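Local structure of similarities with probable monooxygenase (Photorhabdus luminescens, 4HB9) at residues I376-R379 against S380-A384; T260-S263 against A264-C268; L114-I117 against L118-G121. The protein binds flavin-adenine dinucleotide and probably works as a flavin-dependent monooxygenase of the aromatic-ring-hydroxylase type. All coordinates share one frame; numbering follows the deposited sequence. Where two conformers were deposited one is given.

In the fold
Along the chain contact 3 comes first, then contact 2, then contact 1: the end of a helix, the start of one, and two turns within a third. Contact 3 lies on helix 111-119, beside helix 11-22 that follows strand 3-7 of the parallel Rossmann-type sheet, and the K115 side chain is about 5 Å from FAD. Contact 2 opens helix 264-274, which follows strand 240-251 of the mixed sheet, away from the known FAD-binding residues. Contact 1 belongs to the long helix 355-386, its S377 side chain about 10 Å from FAD. Centres of contacts 1 and 3 are 32 Å apart, on opposite sides of the chain's centre; the centre of contact 2 is about 24 Å from that of contact 1.

Contact 1 of 3, residues I376-R379 against S380-A384. With EDO (1,2-ethanediol), chain F.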
ATOM      1  N   ILE A 376     -15.306   2.905   3.200  1.00 23.32           N
ATOM      2  CA  ILE A 376     -15.196   3.714   1.985  1.00 24.40           C
ATOM      3  C   ILE A 376     -14.682   2.878   0.807  1.00 24.36           C
ATOM      4  O   ILE A 376     -15.259   2.938  -0.292  1.00 23.61           O
ATOM      5  CB  ILE A 376     -14.286   4.950   2.183  1.00 26.04           C
ATOM      6  CG1 ILE A 376     -14.919   5.926   3.180  1.00 27.92           C
ATOM      7  CG2 ILE A 376     -14.058   5.664   0.859  1.00 27.42           C
ATOM      8  CD1 ILE A 376     -13.978   7.005   3.672  1.00 28.64           C
ATOM      9  N   SER A 377     -13.632   2.093   1.042  1.00 24.31           N
ATOM     10  CA  SER A 377     -13.079   1.183   0.015  1.00 26.95           C
ATOM     11  C   SER A 377     -14.082   0.165  -0.513  1.00 25.43           C
ATOM     12  O   SER A 377     -14.171  -0.079  -1.724  1.00 23.03           O
ATOM     13  CB  SER A 377     -11.872   0.423   0.559  1.00 29.05           C
ATOM     14  OG  SER A 377     -10.822   1.308   0.838  1.00 32.24           O
ATOM     15  N   LEU A 378     -14.831  -0.447   0.395  1.00 24.09           N
ATOM     16  CA  LEU A 378     -15.837  -1.404   0.015  1.00 24.23           C
ATOM     17  C   LEU A 378     -16.913  -0.756  -0.863  1.00 24.14           C
ATOM     18  O   LEU A 378     -17.236  -1.273  -1.932  1.00 23.41           O
ATOM     19  CB  LEU A 378     -16.461  -2.031   1.257  1.00 26.74           C
ATOM     20  CG  LEU A 378     -17.497  -3.128   1.020  1.00 29.24           C
ATOM     21  CD1 LEU A 378     -16.962  -4.269   0.172  1.00 30.15           C
ATOM     22  CD2 LEU A 378     -17.961  -3.665   2.360  1.00 31.50           C
ATOM     23  N   ARG A 379     -17.447   0.388  -0.446  1.00 23.99           N
ATOM     24  CA  ARG A 379     -18.479   1.053  -1.250  1.00 25.78           C
ATOM     25  C   ARG A 379     -17.964   1.501  -2.621  1.00 24.13           C
ATOM     26  O   ARG A 379     -18.704   1.441  -3.606  1.00 22.18           O
ATOM     27  CB  ARG A 379     -19.081   2.241  -0.502  1.00 29.48           C
ATOM     28  CG  ARG A 379     -19.801   1.810   0.766  1.00 34.25           C
ATOM     29  CD  ARG A 379     -20.632   2.923   1.382  1.00 39.12           C
ATOM     30  NE  ARG A 379     -19.817   3.918   2.086  1.00 43.10           N
ATOM     31  CZ  ARG A 379     -19.315   3.767   3.311  1.00 43.07           C
ATOM     32  NH1 ARG A 379     -19.517   2.649   3.997  1.00 45.61           N
ATOM     33  NH2 ARG A 379     -18.585   4.739   3.848  1.00 42.16           N
ATOM     34  N   SER A 380     -16.717   1.958  -2.670  1.00 21.51           N
ATOM     35  CA  SER A 380     -16.095   2.354  -3.934  0.50 22.93           C
ATOM     36  C   SER A 380     -16.006   1.171  -4.894  1.00 21.99           C
ATOM     37  O   SER A 380     -16.346   1.287  -6.078  1.00 21.79           O
ATOM     38  CB  SER A 380     -14.689   2.922  -3.699  0.50 23.34           C
ATOM     39  OG  SER A 380     -14.039   3.141  -4.935  0.50 24.17           O
ATOM     40  N   ALA A 381     -15.549   0.030  -4.390  1.00 20.12           N
ATOM     41  CA  ALA A 381     -15.476  -1.164  -5.212  1.00 20.51           C
ATOM     42  C   ALA A 381     -16.872  -1.567  -5.709  1.00 20.60           C
ATOM     43  O   ALA A 381     -17.058  -1.939  -6.865  1.00 19.51           O
ATOM     44  CB  ALA A 381     -14.825  -2.294  -4.439  1.00 21.72           C
ATOM     45  N   GLN A 382     -17.872  -1.505  -4.829  1.00 19.15           N
ATOM     46  CA  GLN A 382     -19.219  -1.898  -5.217  1.00 19.25           C
ATOM     47  C   GLN A 382     -19.771  -0.928  -6.259  1.00 18.24           C
ATOM     48  O   GLN A 382     -20.477  -1.347  -7.201  1.00 19.40           O
ATOM     49  CB  GLN A 382     -20.127  -1.966  -3.993  1.00 19.95           C
ATOM     50  CG  GLN A 382     -19.733  -3.071  -2.999  1.00 21.28           C
ATOM     51  CD  GLN A 382     -20.499  -2.994  -1.676  1.00 22.60           C
ATOM     52  OE1 GLN A 382     -20.950  -1.931  -1.286  1.00 23.41           O
ATOM     53  NE2 GLN A 382     -20.603  -4.120  -0.971  1.00 22.48           N
ATOM     54  N   ASN A 383     -19.451   0.345  -6.095  1.00 18.21           N
ATOM     55  CA  ASN A 383     -19.900   1.357  -7.036  1.00 20.44           C
ATOM     56  C   ASN A 383     -19.353   1.098  -8.448  1.00 20.22           C
ATOM     57  O   ASN A 383     -20.030   1.393  -9.458  1.00 19.03           O
ATOM     58  CB  ASN A 383     -19.500   2.744  -6.590  1.00 21.61           C
ATOM     59  CG  ASN A 383     -20.142   3.830  -7.436  1.00 24.23           C
ATOM     60  OD1 ASN A 383     -21.342   3.774  -7.740  1.00 25.85           O
ATOM     61  ND2 ASN A 383     -19.336   4.821  -7.841  1.00 25.35           N
ATOM     62  N   ALA A 384     -18.159   0.503  -8.539  1.00 19.67           N
ATOM     63  CA  ALA A 384     -17.600   0.224  -9.860  1.00 20.60           C
ATOM     64  C   ALA A 384     -18.502  -0.740 -10.665  1.00 19.99           C
ATOM     65  O   ALA A 384     -18.545  -0.681 -11.881  1.00 19.64           O
ATOM     66  CB  ALA A 384     -16.193  -0.348  -9.721  1.00 21.70           C
TER
HETATM   67  C1  EDO F 505     -14.717   3.742  -8.503  1.00 48.65           C
HETATM   68  O1  EDO F 505     -14.245   2.473  -8.056  1.00 51.76           O
HETATM   69  C2  EDO F 505     -16.194   3.867  -8.171  1.00 47.07           C
HETATM   70  O2  EDO F 505     -16.409   4.645  -6.979  1.00 45.82           O
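L378 and Q382, one helical turn apart, bring their side chains together on one flank of helix 355-386. Theirs is a van der Waals contact between a leucine and an amide: the Q382 chain runs extended beyond CG and carries its amide across the leucine at a slant, with Q382 NE2 3.8 Å from L378 CD1. With L378 CG anti to its backbone N (chi1 -177°), the isobutyl group meets that amide at its branch as well as at CD1. The aliphatic part of Q382 also passes close to the backbone, its CG 3.3 Å from L378 O; glutamine suits this flank because its methylenes pack on the helix while the amide end can stay at the partly exposed surface.

The backbone bonds are the regular i to i+4 set. S380 N donates to I376 O, A381 N to S377 O and Q382 N to L378 O, while N383 N reaches R379 O at 2.8 Å. The small side chain of A381 fits against the carbonyls of the preceding turn.

A further set of interactions holds an ethanediol, probably from the crystallisation liquor. Its O1 donates to S380 O at 3.1 Å, and N383 ND2 gives O2 an almost straight bond (175°). The other end of the N383 amide, OD1, accepts from S389 N.

S377 touches M326, whereas N383 and A384 rest on W219, placing these surface turns of helix 355-386 against strand 218-228 of the mixed sheet.

Contact 2 of 3, residues T260-S263 against A264-C268; sequences TDFS and AEALC
S263 caps helix 264-274: its hydroxyl OG accepts from A266 N at 3.1 Å, the classic N-cap bond. A chi1 of 71° sets OG between the backbone N and the carbonyl carbon, and from there it meets the first turn. The carbonyl of the same residue takes the amide of L267 at 3.0 Å, with an N-H...O angle of 161°, and so starts the regular helical bonding.

The tight part lies next to this cap, where F262 and L267 pack together. L267 CD2 is 3.7 Å from F262 CB, and the leucine is buried, resting also on I259, I294 and P296. The phenylalanine ring carries its CD1 to 3.5 Å from A266 CB, which approaches the ring obliquely, while L267 N lies at the ring edge. Alanine offers just a methyl here, small enough to sit between the ring and S263 OG, to which its CB comes within 3.4 Å. F262 in turn leans on P256.

The solvent side is looser. In one of its conformers E265 bends back at chi2 and brings OE2 to 3.7 Å from S263 CB, a van der Waals approach; its side chain also touches M291.

Serine thus gives A266 N an acceptor in the first turn, the neighbouring apolar residues fix the loop to the helix, and a negative charge at this N-terminus would probably be favoured by the helix dipole.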
ATOM      1  N   THR A 260      -6.418 -15.185 -12.133  1.00 24.17           N
ATOM      2  CA  THR A 260      -5.124 -14.876 -11.526  1.00 26.08           C
ATOM      3  C   THR A 260      -3.951 -15.684 -12.118  1.00 27.88           C
ATOM      4  O   THR A 260      -2.799 -15.290 -11.975  1.00 27.58           O
ATOM      5  CB  THR A 260      -5.150 -15.009  -9.992  1.00 27.09           C
ATOM      6  OG1 THR A 260      -5.681 -16.283  -9.645  1.00 27.29           O
ATOM      7  CG2 THR A 260      -5.984 -13.917  -9.399  1.00 27.38           C
ATOM      8  N   ASP A 261      -4.248 -16.761 -12.830  1.00 29.54           N
ATOM      9  CA  ASP A 261      -3.210 -17.527 -13.528  1.00 31.31           C
ATOM     10  C   ASP A 261      -3.060 -17.163 -15.010  1.00 29.41           C
ATOM     11  O   ASP A 261      -2.279 -17.798 -15.704  1.00 28.89           O
ATOM     12  CB  ASP A 261      -3.487 -19.025 -13.414  1.00 33.16           C
ATOM     13  CG  ASP A 261      -3.489 -19.516 -11.984  1.00 36.63           C
ATOM     14  OD1 ASP A 261      -2.756 -18.952 -11.141  1.00 39.00           O
ATOM     15  OD2 ASP A 261      -4.239 -20.469 -11.711  1.00 36.49           O
ATOM     16  N   PHE A 262      -3.789 -16.156 -15.500  1.00 26.42           N
ATOM     17  CA  PHE A 262      -3.728 -15.806 -16.919  1.00 24.73           C
ATOM     18  C   PHE A 262      -2.368 -15.167 -17.259  1.00 26.94           C
ATOM     19  O   PHE A 262      -1.827 -14.402 -16.469  1.00 25.76           O
ATOM     20  CB  PHE A 262      -4.841 -14.824 -17.296  1.00 23.85           C
ATOM     21  CG  PHE A 262      -6.107 -15.475 -17.796  1.00 23.73           C
ATOM     22  CD1 PHE A 262      -6.809 -14.907 -18.836  1.00 23.51           C
ATOM     23  CD2 PHE A 262      -6.612 -16.630 -17.217  1.00 24.15           C
ATOM     24  CE1 PHE A 262      -7.980 -15.464 -19.308  1.00 22.86           C
ATOM     25  CE2 PHE A 262      -7.781 -17.199 -17.687  1.00 23.86           C
ATOM     26  CZ  PHE A 262      -8.455 -16.623 -18.756  1.00 22.87           C
ATOM     27  N   SER A 263      -1.844 -15.448 -18.446  1.00 25.87           N
ATOM     28  CA  SER A 263      -0.686 -14.715 -18.966  1.00 26.14           C
ATOM     29  C   SER A 263      -1.015 -13.231 -19.119  1.00 26.20           C
ATOM     30  O   SER A 263      -2.176 -12.853 -19.246  1.00 23.29           O
ATOM     31  CB  SER A 263      -0.262 -15.273 -20.327  1.00 25.91           C
ATOM     32  OG  SER A 263      -1.193 -14.947 -21.334  1.00 25.56           O
ATOM     33  N   ALA A 264       0.018 -12.394 -19.145  1.00 27.42           N
ATOM     34  CA  ALA A 264      -0.170 -10.956 -19.329  1.00 27.47           C
ATOM     35  C   ALA A 264      -0.911 -10.691 -20.632  1.00 26.38           C
ATOM     36  O   ALA A 264      -1.793  -9.835 -20.699  1.00 25.41           O
ATOM     37  CB  ALA A 264       1.174 -10.236 -19.308  1.00 28.13           C
ATOM     38  N   GLU A 265      -0.600 -11.477 -21.653  1.00 27.30           N
ATOM     39  CA  GLU A 265      -1.183 -11.301 -22.969  0.50 26.91           C
ATOM     40  C   GLU A 265      -2.695 -11.632 -22.954  1.00 25.49           C
ATOM     41  O   GLU A 265      -3.515 -10.946 -23.579  1.00 24.42           O
ATOM     42  CB  GLU A 265      -0.401 -12.174 -23.961  0.50 28.72           C
ATOM     43  CG  GLU A 265       1.048 -11.710 -24.204  0.50 30.05           C
ATOM     44  CD  GLU A 265       2.083 -12.053 -23.106  0.50 31.16           C
ATOM     45  OE1 GLU A 265       3.155 -11.394 -23.114  0.50 33.41           O
ATOM     46  OE2 GLU A 265       1.872 -12.948 -22.241  0.50 26.59           O
ATOM     47  N   ALA A 266      -3.052 -12.673 -22.223  1.00 21.84           N
ATOM     48  CA  ALA A 266      -4.456 -13.071 -22.082  1.00 22.13           C
ATOM     49  C   ALA A 266      -5.260 -12.044 -21.256  1.00 20.78           C
ATOM     50  O   ALA A 266      -6.434 -11.797 -21.559  1.00 21.39           O
ATOM     51  CB  ALA A 266      -4.547 -14.432 -21.441  1.00 21.93           C
ATOM     52  N   LEU A 267      -4.625 -11.467 -20.234  1.00 20.39           N
ATOM     53  CA  LEU A 267      -5.237 -10.416 -19.440  1.00 21.47           C
ATOM     54  C   LEU A 267      -5.520  -9.199 -20.303  1.00 21.81           C
ATOM     55  O   LEU A 267      -6.600  -8.638 -20.240  1.00 21.64           O
ATOM     56  CB  LEU A 267      -4.381 -10.044 -18.220  1.00 21.74           C
ATOM     57  CG  LEU A 267      -4.263 -11.126 -17.148  1.00 23.31           C
ATOM     58  CD1 LEU A 267      -3.177 -10.817 -16.142  1.00 22.80           C
ATOM     59  CD2 LEU A 267      -5.625 -11.317 -16.449  1.00 22.31           C
ATOM     60  N   CYS A 268      -4.550  -8.813 -21.135  1.00 23.84           N
ATOM     61  CA  CYS A 268      -4.716  -7.705 -22.068  0.50 23.97           C
ATOM     62  C   CYS A 268      -5.887  -7.964 -23.027  1.00 24.33           C
ATOM     63  O   CYS A 268      -6.763  -7.126 -23.190  1.00 22.79           O
ATOM     64  CB  CYS A 268      -3.412  -7.503 -22.849  0.50 25.54           C
ATOM     65  SG  CYS A 268      -3.200  -5.870 -23.582  0.50 28.08           S
TER

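Contact 3 of 3, residues L114-I117 against L118-G121; sequences LKEI and LNKG. With EDO (1,2-ethanediol), chain L.
L114 and L118 run alongside each other in a common direction on helix 111-119, L118 CD1 coming to 4.0 Å from L114 CG. Both are buried: L114 packs on F67 and I11, L118 on L59 and T14, and branched apolar chains suit a face held between two helices. In the backbone beside them L118 N donates to L114 O at 2.8 Å.

On the next flank K115 and N119 meet at an angle, K115 CE 4.0 Å from N119 OD1. The lysine coils through three successive bends and turns its ammonium toward the loop before helix 11-22, where NZ bonds to A9 O. A sequence resembling the Rossmann-type GxGxxG motif spans this turn and the start of helix 11-22, where I11 and G12 bind FAD, so K115 links helix 111-119 to the dinucleotide-binding turn. Two waters span the remaining gap: one accepts from NZ at 2.7 Å and donates to N119 OD1, while another accepts from both NZ and N119 ND2. A third accepts a hydrogen bond from ND2 at 3.1 Å and donates weakly to E116 OE1.

K120 leaves the helix, its N making weak bonds to E116 O and I117 O, and N63 ND2 donates to I117 O and K120 O.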
ATOM      1  N   LEU A 114      10.488   5.573  -2.756  1.00 15.69           N
ATOM      2  CA  LEU A 114       9.976   5.763  -1.427  1.00 16.97           C
ATOM      3  C   LEU A 114      10.660   4.793  -0.471  1.00 18.16           C
ATOM      4  O   LEU A 114      11.105   5.213   0.625  1.00 19.67           O
ATOM      5  CB  LEU A 114       8.465   5.610  -1.383  1.00 16.48           C
ATOM      6  CG  LEU A 114       7.795   5.805  -0.030  1.00 16.72           C
ATOM      7  CD1 LEU A 114       8.080   7.174   0.546  1.00 17.83           C
ATOM      8  CD2 LEU A 114       6.308   5.578  -0.167  1.00 17.31           C
ATOM      9  N   LYS A 115      10.800   3.534  -0.882  1.00 18.83           N
ATOM     10  CA  LYS A 115      11.488   2.536  -0.016  1.00 20.04           C
ATOM     11  C   LYS A 115      12.965   2.872   0.226  1.00 19.55           C
ATOM     12  O   LYS A 115      13.466   2.739   1.341  1.00 17.91           O
ATOM     13  CB  LYS A 115      11.365   1.118  -0.559  1.00 22.43           C
ATOM     14  CG  LYS A 115       9.988   0.483  -0.365  1.00 25.77           C
ATOM     15  CD  LYS A 115       9.492   0.437   1.085  1.00 28.59           C
ATOM     16  CE  LYS A 115      10.446  -0.259   2.073  1.00 31.16           C
ATOM     17  NZ  LYS A 115      10.853  -1.604   1.587  1.00 33.10           N
ATOM     18  N   GLU A 116      13.670   3.295  -0.814  1.00 19.50           N
ATOM     19  CA  GLU A 116      15.073   3.699  -0.660  1.00 21.02           C
ATOM     20  C   GLU A 116      15.214   4.858   0.321  1.00 19.46           C
ATOM     21  O   GLU A 116      16.133   4.860   1.152  1.00 18.66           O
ATOM     22  CB  GLU A 116      15.712   4.061  -2.017  1.00 22.52           C
ATOM     23  CG  GLU A 116      15.850   2.869  -2.954  1.00 26.54           C
ATOM     24  CD  GLU A 116      16.599   1.695  -2.332  1.00 29.23           C
ATOM     25  OE1 GLU A 116      17.821   1.789  -2.170  1.00 37.90           O
ATOM     26  OE2 GLU A 116      15.960   0.669  -2.024  1.00 34.86           O
ATOM     27  N   ILE A 117      14.286   5.822   0.249  1.00 17.66           N
ATOM     28  CA  ILE A 117      14.260   6.942   1.165  1.00 18.29           C
ATOM     29  C   ILE A 117      13.927   6.528   2.598  1.00 18.65           C
ATOM     30  O   ILE A 117      14.564   6.982   3.545  1.00 17.51           O
ATOM     31  CB  ILE A 117      13.292   8.020   0.663  1.00 19.05           C
ATOM     32  CG1 ILE A 117      13.886   8.649  -0.601  1.00 19.20           C
ATOM     33  CG2 ILE A 117      13.016   9.062   1.727  1.00 20.33           C
ATOM     34  CD1 ILE A 117      12.872   9.453  -1.383  1.00 19.42           C
ATOM     35  N   LEU A 118      12.926   5.670   2.738  1.00 17.88           N
ATOM     36  CA  LEU A 118      12.596   5.094   4.039  1.00 17.67           C
ATOM     37  C   LEU A 118      13.738   4.246   4.621  1.00 18.60           C
ATOM     38  O   LEU A 118      13.967   4.284   5.841  1.00 19.64           O
ATOM     39  CB  LEU A 118      11.320   4.277   3.961  1.00 18.29           C
ATOM     40  CG  LEU A 118      10.074   5.178   3.977  1.00 19.59           C
ATOM     41  CD1 LEU A 118       8.883   4.369   3.517  1.00 20.23           C
ATOM     42  CD2 LEU A 118       9.823   5.765   5.368  1.00 22.06           C
ATOM     43  N   ASN A 119      14.460   3.511   3.779  1.00 18.66           N
ATOM     44  CA  ASN A 119      15.556   2.668   4.279  1.00 20.59           C
ATOM     45  C   ASN A 119      16.798   3.449   4.694  1.00 20.72           C
ATOM     46  O   ASN A 119      17.576   2.979   5.531  1.00 19.37           O
ATOM     47  CB  ASN A 119      15.948   1.600   3.259  1.00 22.12           C
ATOM     48  CG  ASN A 119      14.898   0.518   3.112  1.00 24.94           C
ATOM     49  OD1 ASN A 119      13.941   0.455   3.864  1.00 26.06           O
ATOM     50  ND2 ASN A 119      15.075  -0.338   2.116  1.00 29.22           N
ATOM     51  N   LYS A 120      16.974   4.657   4.147  1.00 20.70           N
ATOM     52  CA  LYS A 120      18.159   5.443   4.410  1.00 21.57           C
ATOM     53  C   LYS A 120      18.211   5.782   5.908  1.00 20.81           C
ATOM     54  O   LYS A 120      17.245   6.271   6.461  1.00 20.65           O
ATOM     55  CB  LYS A 120      18.126   6.732   3.585  1.00 23.88           C
ATOM     56  CG  LYS A 120      19.247   7.704   3.868  1.00 28.39           C
ATOM     57  CD  LYS A 120      20.515   7.349   3.099  1.00 34.52           C
ATOM     58  CE  LYS A 120      21.560   8.459   3.205  1.00 39.03           C
ATOM     59  NZ  LYS A 120      20.984   9.798   2.865  1.00 39.68           N
ATOM     60  N   GLY A 121      19.352   5.544   6.549  1.00 20.82           N
ATOM     61  CA  GLY A 121      19.481   5.848   7.965  1.00 20.89           C
ATOM     62  C   GLY A 121      19.145   4.662   8.848  1.00 21.13           C
ATOM     63  O   GLY A 121      19.375   4.737  10.049  1.00 21.52           O
TER
HETATM   64  C1  EDO L 511      12.568  -4.783   1.240  1.00 52.23           C
HETATM   65  O1  EDO L 511      12.562  -4.349   2.602  1.00 52.81           O
HETATM   66  C2  EDO L 511      11.749  -6.053   1.163  1.00 51.97           C
HETATM   67  O2  EDO L 511      10.365  -5.774   1.410  1.00 50.61           O
HETATM   68  O   HOH W   1      12.899  -2.116   3.219  1.00 36.96           O
HETATM   69  O   HOH W   2      13.204  -2.102   0.134  1.00 53.54           O
HETATM   70  O   HOH W   3      17.629   0.478   0.484  1.00 37.07           O